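Local coordinates for lipoate-protein ligase, putative (Streptococcus pneumoniae, PDB 1VQZ) that is a putative lipoate-protein ligase, pairing a lipoyl protein ligase A/B catalytic domain with a smaller bacterial lipoate protein ligase C-terminal region, at residues A[256-261]-A[272-277]; A[283-288]-A[302-307]. One frame throughout, in Å; residues are numbered along the deposited sequence.

Interaction 1: residues A[256-261]-A[272-277]; sequences PEFNVR and EVFANV
Phe274 pushes one edge of its ring against the face of Phe258 in a T-shaped stack, centroids 4.8 Å apart and planes at 70°, with CD2 poised over the centre of the Phe258 ring. Phe258 can offer that face because its CG sits between the backbone N and the carbonyl carbon (chi1 69°), which lays the ring beside Phe274. On one face of the Phe274 ring lies the methylene CG of Arg261, a CH-pi contact 4.2 Å from the centroid, while Pro256 brings its CG to 3.6 Å from Phe274 CB. Arg261 and Phe274 lie on the antiparallel hairpin strands 260-266 and 269-278, Pro256 and Phe258 on the loop leading into the first. A classic beta bulge breaks the register: Asn259 N and Val260 N both donate to Ala275 O. Asparagine suits the bulge, since its flat amide can imitate a strand's peptide group. Its OD1 accepts from Val277 N, and its ND2 gives a nearly straight bond (171°) to Val277 O, which lies in the amide plane at 2.7 Å from ND2. A water bridges Glu257 O and Phe274 O where the incoming loop stands off from strand 269-278. Beyond the aromatic pair, Arg261 reaches along the sheet and grips Glu272 side-on: NE, 2.7 Å away, meets the anti lone pair of OE2, while NH2 approaches OE2 from above the carboxylate plane. The two flat groups stand almost perpendicular. Arg261 NH1 turns instead to Lys180 O, and Glu272 OE1 accepts from Asn60 ND2.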
loop_
_atom_site.group_PDB
_atom_site.type_symbol
_atom_site.label_atom_id
_atom_site.label_comp_id
_atom_site.label_asym_id
_atom_site.label_seq_id
_atom_site.Cartn_x
_atom_site.Cartn_y
_atom_site.Cartn_z
ATOM N N PRO A 256 15.930 -12.015 9.756
ATOM C CA PRO A 256 15.864 -12.166 11.227
ATOM C C PRO A 256 16.626 -13.376 11.748
ATOM O O PRO A 256 17.006 -14.258 10.983
ATOM C CB PRO A 256 14.356 -12.316 11.499
ATOM C CG PRO A 256 13.822 -12.963 10.227
ATOM C CD PRO A 256 14.688 -12.459 9.090
ATOM N N GLU A 257 16.851 -13.420 13.051
ATOM C CA GLU A 257 17.337 -14.636 13.669
ATOM C C GLU A 257 16.195 -15.659 13.749
ATOM O O GLU A 257 15.111 -15.339 14.217
ATOM C CB GLU A 257 17.929 -14.335 15.056
ATOM C CG GLU A 257 19.139 -13.381 15.008
ATOM C CD GLU A 257 20.276 -13.920 14.148
ATOM O OE1 GLU A 257 20.667 -15.093 14.358
ATOM O OE2 GLU A 257 20.767 -13.176 13.260
ATOM N N PHE A 258 16.424 -16.868 13.236
ATOM C CA PHE A 258 15.365 -17.881 13.249
ATOM C C PHE A 258 15.936 -19.253 13.173
ATOM O O PHE A 258 16.990 -19.454 12.620
ATOM C CB PHE A 258 14.348 -17.680 12.110
ATOM C CG PHE A 258 14.892 -17.958 10.736
ATOM C CD1 PHE A 258 15.628 -16.993 10.054
ATOM C CD2 PHE A 258 14.667 -19.191 10.121
ATOM C CE1 PHE A 258 16.120 -17.241 8.769
ATOM C CE2 PHE A 258 15.195 -19.471 8.841
ATOM C CZ PHE A 258 15.920 -18.503 8.167
ATOM N N ASN A 259 15.275 -20.193 13.818
ATOM C CA ASN A 259 15.601 -21.585 13.640
ATOM C C ASN A 259 14.395 -22.305 13.062
ATOM O O ASN A 259 14.430 -23.510 12.901
ATOM C CB ASN A 259 16.123 -22.236 14.941
ATOM C CG ASN A 259 15.159 -22.095 16.137
ATOM O OD1 ASN A 259 14.067 -21.539 16.019
ATOM N ND2 ASN A 259 15.587 -22.608 17.300
ATOM N N VAL A 260 13.316 -21.560 12.758
ATOM C CA VAL A 260 12.163 -22.130 12.058
ATOM C C VAL A 260 11.706 -21.153 10.956
ATOM O O VAL A 260 11.594 -19.931 11.212
ATOM C CB VAL A 260 10.956 -22.348 12.976
ATOM C CG1 VAL A 260 9.723 -22.793 12.134
ATOM C CG2 VAL A 260 11.248 -23.356 14.038
ATOM N N ARG A 261 11.427 -21.694 9.770
ATOM C CA ARG A 261 10.738 -20.957 8.723
ATOM C C ARG A 261 9.567 -21.774 8.196
ATOM O O ARG A 261 9.701 -22.969 7.925
ATOM C CB ARG A 261 11.650 -20.565 7.553
ATOM C CG ARG A 261 10.871 -19.789 6.431
ATOM C CD ARG A 261 11.333 -20.122 5.029
ATOM N NE ARG A 261 10.416 -19.604 3.996
ATOM C CZ ARG A 261 9.552 -20.324 3.276
ATOM N NH1 ARG A 261 9.459 -21.641 3.428
ATOM N NH2 ARG A 261 8.784 -19.718 2.375
ATOM N N GLU A 272 4.578 -15.779 5.485
ATOM C CA GLU A 272 5.890 -16.373 5.714
ATOM C C GLU A 272 6.371 -16.007 7.107
ATOM O O GLU A 272 6.473 -14.839 7.447
ATOM C CB GLU A 272 6.888 -15.877 4.695
ATOM C CG GLU A 272 8.233 -16.660 4.702
ATOM C CD GLU A 272 9.224 -16.174 3.647
ATOM O OE1 GLU A 272 9.212 -14.957 3.313
ATOM O OE2 GLU A 272 10.043 -17.023 3.182
ATOM N N VAL A 273 6.670 -17.018 7.899
ATOM C CA VAL A 273 7.003 -16.832 9.298
ATOM C C VAL A 273 8.420 -17.289 9.606
ATOM O O VAL A 273 8.783 -18.438 9.396
ATOM C CB VAL A 273 6.060 -17.635 10.190
ATOM C CG1 VAL A 273 6.454 -17.434 11.679
ATOM C CG2 VAL A 273 4.624 -17.278 9.921
ATOM N N PHE A 274 9.217 -16.388 10.144
ATOM C CA PHE A 274 10.551 -16.750 10.617
ATOM C C PHE A 274 10.553 -16.681 12.169
ATOM O O PHE A 274 10.468 -15.606 12.746
ATOM C CB PHE A 274 11.619 -15.797 10.049
ATOM C CG PHE A 274 11.741 -15.816 8.545
ATOM C CD1 PHE A 274 10.939 -15.011 7.760
ATOM C CD2 PHE A 274 12.705 -16.590 7.922
ATOM C CE1 PHE A 274 11.089 -14.994 6.375
ATOM C CE2 PHE A 274 12.843 -16.596 6.532
ATOM C CZ PHE A 274 12.022 -15.777 5.765
ATOM N N ALA A 275 10.658 -17.823 12.827
ATOM C CA ALA A 275 10.606 -17.872 14.302
ATOM C C ALA A 275 11.871 -18.441 14.901
ATOM O O ALA A 275 12.415 -19.438 14.391
ATOM C CB ALA A 275 9.435 -18.674 14.751
ATOM N N ASN A 276 12.326 -17.803 15.983
ATOM C CA ASN A 276 13.387 -18.333 16.838
ATOM C C ASN A 276 12.759 -18.911 18.103
ATOM O O ASN A 276 12.207 -18.176 18.928
ATOM C CB ASN A 276 14.361 -17.215 17.204
ATOM C CG ASN A 276 15.708 -17.730 17.552
ATOM O OD1 ASN A 276 16.216 -18.648 16.913
ATOM N ND2 ASN A 276 16.312 -17.150 18.562
ATOM N N VAL A 277 12.828 -20.241 18.211
ATOM C CA VAL A 277 12.175 -21.011 19.255
ATOM C C VAL A 277 13.279 -21.589 20.138
ATOM O O VAL A 277 14.200 -22.275 19.651
ATOM C CB VAL A 277 11.303 -22.147 18.667
ATOM C CG1 VAL A 277 10.721 -23.051 19.802
ATOM C CG2 VAL A 277 10.184 -21.589 17.780
HETATM O O HOH W 1 12.591 -14.454 14.158
#

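Interaction 2: residues A[283-288]-A[302-307]; sequences QDIKIY and DVLRGV. With EDO (1,2-ethanediol), chain D.
Arg305 and Asp284 run side by side, pointing the same way, with the guanidinium and carboxylate planes turned 75° apart. The guanidinium presents its NE edge, and Arg305 NE and NH2 converge on Asp284 OD1, NE at 3.1 Å and NH2 at 3.3 Å from it. OD1 lies close to the guanidinium plane, but the carboxylate receives the two donors differently: NH2 comes nearly along the C-O bond, whereas NE stands well above the carboxylate plane. Ile285 N donates to the same OD1, so three N-H groups hold this oxygen and limit the rotation of the carboxylate. A bend at chi3 (-98°) turns the guanidinium relative to the aliphatic part of Arg305, whose CG passes 3.5 Å from Gln283 O. The remaining terminal nitrogen, Arg305 NH1, meets Asp302 OD1 at 2.7 Å on its anti side. Arginine suits this place because one planar cation can serve two aspartates along different edges, and the two carboxylates probably offset its positive charge. Next to this network, one residue on in the strand and one back in the helix, the contact turns apolar: the side chains of Ile285 and Leu304 cross obliquely, touching through CD1 and CD1 at 4.0 Å. Gly306 has a positive phi (84°), easily adopted without a side chain, in the type II beta turn from Leu304 to Val307. Farther along the strand, 1,2-ethanediol donates from O1 to Ile287 O and lays C1 over one face of the Tyr288 ring. The contact thus ties edge strand 281-289 to the end of helix 298-304, with Ile285 also resting on Val273 of strand 269-278, and Leu304 on Val314 and Ala317 of helix 311-318.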
loop_
_atom_site.group_PDB
_atom_site.type_symbol
_atom_site.label_atom_id
_atom_site.label_comp_id
_atom_site.label_asym_id
_atom_site.label_seq_id
_atom_site.Cartn_x
_atom_site.Cartn_y
_atom_site.Cartn_z
ATOM N N GLN A 283 10.970 -17.150 21.055
ATOM C CA GLN A 283 11.942 -16.167 21.543
ATOM C C GLN A 283 11.862 -14.882 20.691
ATOM O O GLN A 283 11.852 -13.766 21.223
ATOM C CB GLN A 283 13.360 -16.775 21.562
ATOM C CG GLN A 283 14.415 -15.926 22.283
ATOM C CD GLN A 283 14.926 -14.761 21.418
ATOM O OE1 GLN A 283 15.138 -14.903 20.196
ATOM N NE2 GLN A 283 15.128 -13.598 22.055
ATOM N N ASP A 284 11.789 -15.054 19.367
ATOM C CA ASP A 284 11.554 -13.959 18.436
ATOM C C ASP A 284 10.748 -14.477 17.261
ATOM O O ASP A 284 10.679 -15.698 17.042
ATOM C CB ASP A 284 12.865 -13.324 17.954
ATOM C CG ASP A 284 12.747 -11.790 17.749
ATOM O OD1 ASP A 284 11.637 -11.252 17.577
ATOM O OD2 ASP A 284 13.783 -11.107 17.763
ATOM N N ILE A 285 10.071 -13.563 16.565
ATOM C CA ILE A 285 9.295 -13.914 15.391
ATOM C C ILE A 285 9.213 -12.723 14.453
ATOM O O ILE A 285 9.180 -11.555 14.899
ATOM C CB ILE A 285 7.909 -14.441 15.801
ATOM C CG1 ILE A 285 7.116 -15.005 14.625
ATOM C CG2 ILE A 285 7.064 -13.352 16.445
ATOM C CD1 ILE A 285 5.861 -15.736 15.091
ATOM N N LYS A 286 9.231 -13.003 13.153
ATOM C CA LYS A 286 9.032 -11.969 12.127
ATOM C C LYS A 286 8.195 -12.573 11.004
ATOM O O LYS A 286 8.380 -13.742 10.612
ATOM C CB LYS A 286 10.381 -11.436 11.591
ATOM C CG LYS A 286 10.186 -10.108 10.822
ATOM C CD LYS A 286 11.395 -9.385 10.470
ATOM C CE LYS A 286 11.070 -8.022 9.866
ATOM N NZ LYS A 286 10.798 -6.927 10.861
ATOM N N ILE A 287 7.212 -11.801 10.543
ATOM C CA ILE A 287 6.230 -12.257 9.592
ATOM C C ILE A 287 6.300 -11.402 8.348
ATOM O O ILE A 287 6.228 -10.150 8.422
ATOM C CB ILE A 287 4.841 -12.219 10.206
ATOM C CG1 ILE A 287 4.810 -13.104 11.488
ATOM C CG2 ILE A 287 3.758 -12.660 9.214
ATOM C CD1 ILE A 287 3.566 -12.909 12.319
ATOM N N TYR A 288 6.446 -12.080 7.213
ATOM C CA TYR A 288 6.455 -11.454 5.896
ATOM C C TYR A 288 5.278 -11.946 5.080
ATOM O O TYR A 288 4.684 -12.984 5.381
ATOM C CB TYR A 288 7.711 -11.839 5.120
ATOM C CG TYR A 288 8.997 -11.307 5.661
ATOM C CD1 TYR A 288 9.573 -11.886 6.782
ATOM C CD2 TYR A 288 9.666 -10.272 5.039
ATOM C CE1 TYR A 288 10.758 -11.432 7.294
ATOM C CE2 TYR A 288 10.871 -9.784 5.568
ATOM C CZ TYR A 288 11.417 -10.398 6.695
ATOM O OH TYR A 288 12.608 -9.986 7.253
ATOM N N ASP A 302 4.275 -9.102 18.391
ATOM C CA ASP A 302 4.454 -8.741 19.804
ATOM C C ASP A 302 3.676 -9.651 20.758
ATOM O O ASP A 302 4.185 -10.020 21.809
ATOM C CB ASP A 302 4.104 -7.284 20.047
ATOM C CG ASP A 302 5.122 -6.313 19.435
ATOM O OD1 ASP A 302 6.221 -6.734 18.979
ATOM O OD2 ASP A 302 4.798 -5.118 19.397
ATOM N N VAL A 303 2.477 -10.043 20.360
ATOM C CA VAL A 303 1.620 -10.890 21.170
ATOM C C VAL A 303 2.099 -12.333 21.151
ATOM O O VAL A 303 1.760 -13.088 22.036
ATOM C CB VAL A 303 0.096 -10.785 20.761
ATOM C CG1 VAL A 303 -0.227 -11.458 19.447
ATOM C CG2 VAL A 303 -0.800 -11.410 21.838
ATOM N N LEU A 304 2.906 -12.718 20.167
ATOM C CA LEU A 304 3.327 -14.118 20.054
ATOM C C LEU A 304 4.642 -14.405 20.750
ATOM O O LEU A 304 4.944 -15.546 21.093
ATOM C CB LEU A 304 3.389 -14.542 18.585
ATOM C CG LEU A 304 2.016 -14.767 17.920
ATOM C CD1 LEU A 304 2.181 -15.166 16.500
ATOM C CD2 LEU A 304 1.112 -15.774 18.651
ATOM N N ARG A 305 5.425 -13.353 20.928
ATOM C CA ARG A 305 6.691 -13.419 21.626
ATOM C C ARG A 305 6.485 -13.921 23.076
ATOM O O ARG A 305 5.656 -13.406 23.787
ATOM C CB ARG A 305 7.363 -12.045 21.591
ATOM C CG ARG A 305 8.830 -12.099 21.318
ATOM C CD ARG A 305 9.430 -10.722 21.145
ATOM N NE ARG A 305 9.568 -10.349 19.743
ATOM C CZ ARG A 305 8.899 -9.381 19.123
ATOM N NH1 ARG A 305 7.980 -8.654 19.764
ATOM N NH2 ARG A 305 9.148 -9.166 17.844
ATOM N N GLY A 306 7.214 -14.973 23.452
ATOM C CA GLY A 306 7.111 -15.617 24.764
ATOM C C GLY A 306 6.000 -16.655 24.868
ATOM O O GLY A 306 5.834 -17.307 25.904
ATOM N N VAL A 307 5.197 -16.791 23.824
ATOM C CA VAL A 307 4.177 -17.854 23.793
ATOM C C VAL A 307 4.821 -19.230 23.513
ATOM O O VAL A 307 5.817 -19.340 22.786
ATOM C CB VAL A 307 3.070 -17.514 22.776
ATOM C CG1 VAL A 307 2.018 -18.624 22.656
ATOM C CG2 VAL A 307 2.395 -16.184 23.190
HETATM C C1 EDO D . 8.518 -7.915 6.966
HETATM O O1 EDO D . 7.478 -7.751 7.901
HETATM C C2 EDO D . 9.207 -6.602 6.653
HETATM O O2 EDO D . 9.847 -6.134 7.807
#

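Overall arrangement
Interactions 1 and 2 lie in series along the chain and share one sheet, their centres about 9 Å apart. Strand 269-278 is the link: it pairs with strand 260-266 in interaction 1 and, on its other side, with strand 281-289 of interaction 2. Probable backbone hydrogen bonds join them at Asn276 O to Gln283 N (2.7 Å) and Glu272 O to Tyr288 N (2.8 Å). The aromatic cluster of interaction 1 also continues across, Phe274 CE1 lying 3.5 Å from Tyr288 CD1. A 1,2-ethanediol, probably from the crystallisation liquor, rests on that tyrosine and also bonds to His58 ND1.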